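PDB 2QFZ: TBC1 domain family member 22A from Homo sapiens, which may act as a GTPase-activating protein for Rab-family GTPases through the TBC domain that makes up most of this fragment. Local coordinates for residues Asp268-Gln271 / Gly276-His279; Leu46-Ile51 / Gln271-Gly276. All coordinates share one frame; numbering follows the deposited sequence.

Interaction 1: residues Asp268-Gln271 / Gly276-His279; sequences DTYQ and GFSH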
ATOM      1  N   ASP A 268       1.905   6.526  -4.739  1.00 17.58           N
ATOM      2  CA  ASP A 268       1.790   7.923  -5.210  1.00 15.93           C
ATOM      3  C   ASP A 268       0.546   8.046  -6.109  1.00 20.43           C
ATOM      4  O   ASP A 268      -0.324   8.911  -5.934  1.00 20.56           O
ATOM      5  CB  ASP A 268       2.987   8.383  -6.037  1.00 18.64           C
ATOM      6  CG  ASP A 268       4.248   8.586  -5.248  1.00 20.60           C
ATOM      7  OD1 ASP A 268       4.275   8.565  -3.998  1.00 18.69           O
ATOM      8  OD2 ASP A 268       5.282   8.749  -5.927  1.00 20.91           O
ATOM      9  N   THR A 269       0.454   7.147  -7.077  1.00 20.54           N
ATOM     10  CA  THR A 269      -0.656   7.141  -7.999  1.00 19.49           C
ATOM     11  C   THR A 269      -1.948   6.666  -7.383  1.00 17.96           C
ATOM     12  O   THR A 269      -3.005   7.244  -7.672  1.00 22.29           O
ATOM     13  CB  THR A 269      -0.316   6.286  -9.217  1.00 20.95           C
ATOM     14  OG1 THR A 269       0.877   6.816  -9.772  1.00 21.84           O
ATOM     15  CG2 THR A 269      -1.442   6.354 -10.279  1.00 21.36           C
ATOM     16  N   TYR A 270      -1.901   5.609  -6.551  1.00 17.50           N
ATOM     17  CA  TYR A 270      -3.124   5.197  -5.830  1.00 20.18           C
ATOM     18  C   TYR A 270      -3.782   6.339  -5.050  1.00 22.04           C
ATOM     19  O   TYR A 270      -5.011   6.421  -4.977  1.00 22.51           O
ATOM     20  CB  TYR A 270      -2.921   3.999  -4.891  1.00 22.65           C
ATOM     21  CG  TYR A 270      -2.727   2.651  -5.568  1.00 25.93           C
ATOM     22  CD1 TYR A 270      -2.814   2.505  -6.939  1.00 28.15           C
ATOM     23  CD2 TYR A 270      -2.463   1.516  -4.818  1.00 28.35           C
ATOM     24  CE1 TYR A 270      -2.636   1.276  -7.543  1.00 30.61           C
ATOM     25  CE2 TYR A 270      -2.273   0.276  -5.415  1.00 25.90           C
ATOM     26  CZ  TYR A 270      -2.361   0.174  -6.778  1.00 27.76           C
ATOM     27  OH  TYR A 270      -2.186  -0.996  -7.392  1.00 26.18           O
ATOM     28  N   GLN A 271      -2.977   7.188  -4.434  1.00 24.80           N
ATOM     29  CA  GLN A 271      -3.505   8.302  -3.630  1.00 29.55           C
ATOM     30  C   GLN A 271      -3.978   9.502  -4.498  1.00 29.80           C
ATOM     31  O   GLN A 271      -4.624  10.393  -4.004  1.00 35.10           O
ATOM     32  CB  GLN A 271      -2.447   8.732  -2.602  1.00 33.94           C
ATOM     33  CG  GLN A 271      -2.619   8.015  -1.295  1.00 38.71           C
ATOM     34  CD  GLN A 271      -1.415   8.021  -0.455  1.00 44.35           C
ATOM     35  OE1 GLN A 271      -0.305   8.000  -0.969  1.00 51.36           O
ATOM     36  NE2 GLN A 271      -1.602   8.009   0.864  1.00 45.33           N
ATOM     37  N   GLY A 276      -8.331   4.740  -5.460  1.00 26.52           N
ATOM     38  CA  GLY A 276      -7.139   4.133  -5.985  1.00 26.20           C
ATOM     39  C   GLY A 276      -6.833   2.750  -5.465  1.00 26.31           C
ATOM     40  O   GLY A 276      -6.466   1.886  -6.227  1.00 23.68           O
ATOM     41  N   PHE A 277      -6.938   2.556  -4.157  1.00 26.01           N
ATOM     42  CA  PHE A 277      -6.560   1.287  -3.518  1.00 26.09           C
ATOM     43  C   PHE A 277      -7.644   0.269  -3.742  1.00 30.50           C
ATOM     44  O   PHE A 277      -7.409  -0.919  -3.739  1.00 31.42           O
ATOM     45  CB  PHE A 277      -6.361   1.478  -2.000  1.00 25.17           C
ATOM     46  CG  PHE A 277      -5.181   2.308  -1.661  1.00 24.34           C
ATOM     47  CD1 PHE A 277      -3.887   1.747  -1.664  1.00 23.72           C
ATOM     48  CD2 PHE A 277      -5.327   3.658  -1.370  1.00 28.75           C
ATOM     49  CE1 PHE A 277      -2.779   2.516  -1.358  1.00 24.25           C
ATOM     50  CE2 PHE A 277      -4.182   4.467  -1.059  1.00 26.30           C
ATOM     51  CZ  PHE A 277      -2.923   3.891  -1.046  1.00 26.86           C
ATOM     52  N   SER A 278      -8.843   0.790  -3.938  1.00 28.18           N
ATOM     53  CA  SER A 278     -10.042   0.030  -3.994  1.00 33.75           C
ATOM     54  C   SER A 278     -10.313  -0.456  -5.424  1.00 33.05           C
ATOM     55  O   SER A 278     -10.447  -1.637  -5.650  1.00 35.78           O
ATOM     56  CB  SER A 278     -11.187   0.934  -3.509  1.00 32.97           C
ATOM     57  OG  SER A 278     -12.382   0.242  -3.531  1.00 37.21           O
ATOM     58  N   HIS A 279     -10.332   0.478  -6.370  1.00 29.60           N
ATOM     59  CA  HIS A 279     -10.839   0.262  -7.723  1.00 31.88           C
ATOM     60  C   HIS A 279      -9.669   0.238  -8.716  1.00 29.35           C
ATOM     61  O   HIS A 279      -9.467  -0.753  -9.411  1.00 22.01           O
ATOM     62  CB  HIS A 279     -11.843   1.385  -8.045  1.00 36.97           C
ATOM     63  CG  HIS A 279     -12.404   1.353  -9.439  1.00 44.68           C
ATOM     64  ND1 HIS A 279     -12.265   2.412 -10.322  1.00 48.94           N
ATOM     65  CD2 HIS A 279     -13.151   0.420 -10.088  1.00 47.60           C
ATOM     66  CE1 HIS A 279     -12.884   2.122 -11.456  1.00 48.69           C
ATOM     67  NE2 HIS A 279     -13.432   0.921 -11.340  1.00 47.42           N
TER
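Tyr270 and Phe277 form an offset edge-to-face aromatic pair in the buried interior of the TBC domain, where helix 260-270 ends and helix 276-291 begins after a short loop. The ring centroids are 5.3 Å apart and the planes stand at 77°. Tyr270 turns one edge to the face of Phe277, with Tyr270 CD2 3.5 Å from Phe277 CD1. On the same face of Phe277, Tyr270 CB sits almost centrally, a CH-pi contact 3.8 Å from the ring centroid. In Tyr270, CG lies anti to the carbonyl carbon (chi1 -72°), which brings the CD2 edge of the ring to the Phe277 face, whereas CB is placed there by the backbone itself. Gln271 adds its aliphatic part at the rim: Gln271 CG approaches Phe277 CE2 to 3.9 Å, close to the ring plane. Without the phenyl ring, as with an alanine at Phe277, Tyr270 CB would probably face a gap and the tyrosine edge would lose its aromatic mate.

Glycine suits position 276 because the two backbones are in contact. Gly276 CA donates a C-H to Tyr270 O at 3.3 Å, with 163° at the hydrogen, and a CB on this residue would clash with that same oxygen. Gly276 O in turn lies over one face of the tyrosine ring, displaced toward the rim. The polar end of Tyr270 is served from the next turn of the second helix, its OH bonding to His281 ND1, so the residue combines an apolar ring with an anchored hydroxyl. Trp267 meets both rings and extends the aromatic cluster. Together these contacts make a short helix-loop-helix connection, in keeping with the all-helical TBC fold of Rab GTPase-activating proteins.

Interaction 2: residues Leu46-Ile51 / Gln271-Gly276; sequences LSWSGI and QSEPDG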
ATOM      1  N   LEU A  46      -0.632  16.205 -10.412  1.00 30.92           N
ATOM      2  CA  LEU A  46       0.836  16.177 -10.451  1.00 30.39           C
ATOM      3  C   LEU A  46       1.387  14.873  -9.840  1.00 26.82           C
ATOM      4  O   LEU A  46       2.348  14.327 -10.318  1.00 24.59           O
ATOM      5  CB  LEU A  46       1.451  17.362  -9.722  1.00 30.96           C
ATOM      6  CG  LEU A  46       1.588  18.696 -10.448  1.00 34.74           C
ATOM      7  CD1 LEU A  46       2.541  19.570  -9.658  1.00 32.37           C
ATOM      8  CD2 LEU A  46       2.069  18.537 -11.864  1.00 31.70           C
ATOM      9  N   SER A  47       0.767  14.417  -8.770  1.00 25.73           N
ATOM     10  CA  SER A  47       1.245  13.241  -8.016  1.00 25.19           C
ATOM     11  C   SER A  47       1.110  11.910  -8.803  1.00 22.94           C
ATOM     12  O   SER A  47       1.809  10.900  -8.514  1.00 21.21           O
ATOM     13  CB  SER A  47       0.464  13.173  -6.699  1.00 25.25           C
ATOM     14  OG  SER A  47       0.771  14.291  -5.868  1.00 23.91           O
ATOM     15  N   TRP A  48       0.230  11.912  -9.813  1.00 22.81           N
ATOM     16  CA  TRP A  48      -0.093  10.705 -10.588  1.00 18.86           C
ATOM     17  C   TRP A  48       1.175  10.185 -11.200  1.00 20.49           C
ATOM     18  O   TRP A  48       1.396   9.002 -11.211  1.00 19.56           O
ATOM     19  CB  TRP A  48      -1.149  10.988 -11.662  1.00 24.70           C
ATOM     20  CG  TRP A  48      -1.878   9.745 -12.191  1.00 23.83           C
ATOM     21  CD1 TRP A  48      -3.115   9.305 -11.821  1.00 26.08           C
ATOM     22  CD2 TRP A  48      -1.392   8.812 -13.155  1.00 21.65           C
ATOM     23  NE1 TRP A  48      -3.425   8.164 -12.492  1.00 27.10           N
ATOM     24  CE2 TRP A  48      -2.384   7.834 -13.321  1.00 26.26           C
ATOM     25  CE3 TRP A  48      -0.204   8.691 -13.878  1.00 27.16           C
ATOM     26  CZ2 TRP A  48      -2.239   6.750 -14.196  1.00 25.88           C
ATOM     27  CZ3 TRP A  48      -0.063   7.591 -14.773  1.00 27.10           C
ATOM     28  CH2 TRP A  48      -1.072   6.643 -14.899  1.00 24.01           C
ATOM     29  N   SER A  49       2.026  11.092 -11.664  1.00 21.65           N
ATOM     30  CA  SER A  49       3.232  10.746 -12.357  1.00 23.84           C
ATOM     31  C   SER A  49       4.400  10.542 -11.411  1.00 25.20           C
ATOM     32  O   SER A  49       5.531  10.433 -11.856  1.00 28.19           O
ATOM     33  CB  SER A  49       3.521  11.808 -13.430  1.00 27.74           C
ATOM     34  OG  SER A  49       2.386  11.983 -14.319  1.00 32.28           O
ATOM     35  N   GLY A  50       4.114  10.445 -10.101  1.00 23.17           N
ATOM     36  CA  GLY A  50       5.140  10.188  -9.081  1.00 22.88           C
ATOM     37  C   GLY A  50       5.471  11.463  -8.313  1.00 22.51           C
ATOM     38  O   GLY A  50       5.421  12.537  -8.884  1.00 20.59           O
ATOM     39  N   ILE A  51       5.824  11.349  -7.035  1.00 24.37           N
ATOM     40  CA  ILE A  51       6.068  12.531  -6.173  1.00 22.81           C
ATOM     41  C   ILE A  51       7.529  12.557  -5.807  1.00 25.78           C
ATOM     42  O   ILE A  51       8.028  11.568  -5.305  1.00 20.39           O
ATOM     43  CB  ILE A  51       5.245  12.435  -4.866  1.00 22.49           C
ATOM     44  CG1 ILE A  51       3.768  12.219  -5.192  1.00 24.73           C
ATOM     45  CG2 ILE A  51       5.439  13.675  -3.942  1.00 18.92           C
ATOM     46  CD1 ILE A  51       2.913  11.786  -4.017  1.00 19.74           C
ATOM     47  N   GLN A 271      -2.977   7.188  -4.434  1.00 24.80           N
ATOM     48  CA  GLN A 271      -3.505   8.302  -3.630  1.00 29.55           C
ATOM     49  C   GLN A 271      -3.978   9.502  -4.498  1.00 29.80           C
ATOM     50  O   GLN A 271      -4.624  10.393  -4.004  1.00 35.10           O
ATOM     51  CB  GLN A 271      -2.447   8.732  -2.602  1.00 33.94           C
ATOM     52  CG  GLN A 271      -2.619   8.015  -1.295  1.00 38.71           C
ATOM     53  CD  GLN A 271      -1.415   8.021  -0.455  1.00 44.35           C
ATOM     54  OE1 GLN A 271      -0.305   8.000  -0.969  1.00 51.36           O
ATOM     55  NE2 GLN A 271      -1.602   8.009   0.864  1.00 45.33           N
ATOM     56  N   SER A 272      -3.619   9.509  -5.777  1.00 30.05           N
ATOM     57  CA  SER A 272      -4.003  10.552  -6.725  1.00 31.77           C
ATOM     58  C   SER A 272      -5.296  10.215  -7.421  1.00 35.54           C
ATOM     59  O   SER A 272      -5.981  11.097  -7.920  1.00 36.73           O
ATOM     60  CB  SER A 272      -2.951  10.689  -7.786  1.00 29.60           C
ATOM     61  OG  SER A 272      -1.732  11.099  -7.223  1.00 35.07           O
ATOM     62  N   GLU A 273      -5.603   8.918  -7.465  1.00 37.94           N
ATOM     63  CA  GLU A 273      -6.761   8.393  -8.176  1.00 39.27           C
ATOM     64  C   GLU A 273      -7.986   8.386  -7.294  1.00 36.66           C
ATOM     65  O   GLU A 273      -7.891   8.212  -6.068  1.00 30.97           O
ATOM     66  CB  GLU A 273      -6.502   6.954  -8.669  1.00 39.47           C
ATOM     67  CG  GLU A 273      -5.735   6.871  -9.952  1.00 40.49           C
ATOM     68  CD  GLU A 273      -6.597   7.207 -11.178  1.00 40.46           C
ATOM     69  OE1 GLU A 273      -7.680   6.632 -11.327  1.00 40.67           O
ATOM     70  OE2 GLU A 273      -6.178   8.047 -11.991  1.00 41.58           O
ATOM     71  N   PRO A 274      -9.157   8.583  -7.911  1.00 38.46           N
ATOM     72  CA  PRO A 274     -10.361   8.317  -7.161  1.00 38.43           C
ATOM     73  C   PRO A 274     -10.459   6.807  -6.892  1.00 36.54           C
ATOM     74  O   PRO A 274     -10.259   5.986  -7.813  1.00 37.99           O
ATOM     75  CB  PRO A 274     -11.475   8.860  -8.060  1.00 39.97           C
ATOM     76  CG  PRO A 274     -10.930   8.921  -9.395  1.00 39.42           C
ATOM     77  CD  PRO A 274      -9.437   9.059  -9.278  1.00 41.49           C
ATOM     78  N   ASP A 275     -10.684   6.463  -5.621  1.00 35.58           N
ATOM     79  CA  ASP A 275     -10.734   5.073  -5.151  1.00 35.81           C
ATOM     80  C   ASP A 275      -9.549   4.225  -5.634  1.00 32.00           C
ATOM     81  O   ASP A 275      -9.744   3.128  -6.142  1.00 31.41           O
ATOM     82  CB  ASP A 275     -12.055   4.414  -5.573  1.00 39.99           C
ATOM     83  CG  ASP A 275     -13.275   5.116  -4.994  1.00 45.27           C
ATOM     84  OD1 ASP A 275     -13.224   5.526  -3.817  1.00 46.23           O
ATOM     85  OD2 ASP A 275     -14.289   5.246  -5.727  1.00 46.32           O
ATOM     86  N   GLY A 276      -8.331   4.740  -5.460  1.00 26.52           N
ATOM     87  CA  GLY A 276      -7.139   4.133  -5.985  1.00 26.20           C
ATOM     88  C   GLY A 276      -6.833   2.750  -5.465  1.00 26.31           C
ATOM     89  O   GLY A 276      -6.466   1.886  -6.227  1.00 23.68           O
TER
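Ser47, near the end of helix 40-47, meets the loop first: its CB lies 3.1 Å from Ser272 OG. A small side chain suits this close approach, and its own hydroxyl turns back to Leu43 O in the same helix, while Ser272 OG is held chiefly by Asp268 O.

Trp48 follows and carries the polar link. Its CG stands anti to the backbone N (chi1 -161°), sending the indole out toward Glu273, where NE1 donates to Glu273 OE2 at 2.8 Å. The bond is bent, 137° at the hydrogen; the carboxylate oxygen lies near the indole plane and is met on its anti side, with the two planes 79° apart. Glu273 folds at chi2 to bring its acid to that N-H, and tryptophan suits the place by joining a broad apolar ring to one donor.

A type I turn from Ser47 to Gly50, closed by Gly50 N to Ser47 O at 2.8 Å, then reverses the chain; at the backbone angles of Gly50 a CB would be jammed against the preceding carbonyl O, which calls for glycine.

Helix 319-335 borders the Trp48-Glu273 pair through Leu326 and Tyr330, while helices 25-34 and 56-63 pack against Ser47 and Ile51.

How the interactions relate
From the N terminus, the chain passes through 46-51, the last residues of helix 40-47 and the turn that follows, and returns to it only after some 220 residues, when 271-276 closes the long loop of interaction 2. Interaction 1 closes a short one, joining 268-271 to 276-279 across four intervening residues. The two cross instead of nesting and share Gln271 and Gly276, so the connector bridged by interaction 1 is also one side of interaction 2. Their centres are about 7 Å apart, and two hydrogen bonds bind them: Thr269 OG1 to Trp48 O at 2.7 Å and Asp268 OD2 to Ile51 N at 2.9 Å. The end of helix 40-47 is thereby tied to the junction between helices 260-270 and 276-291.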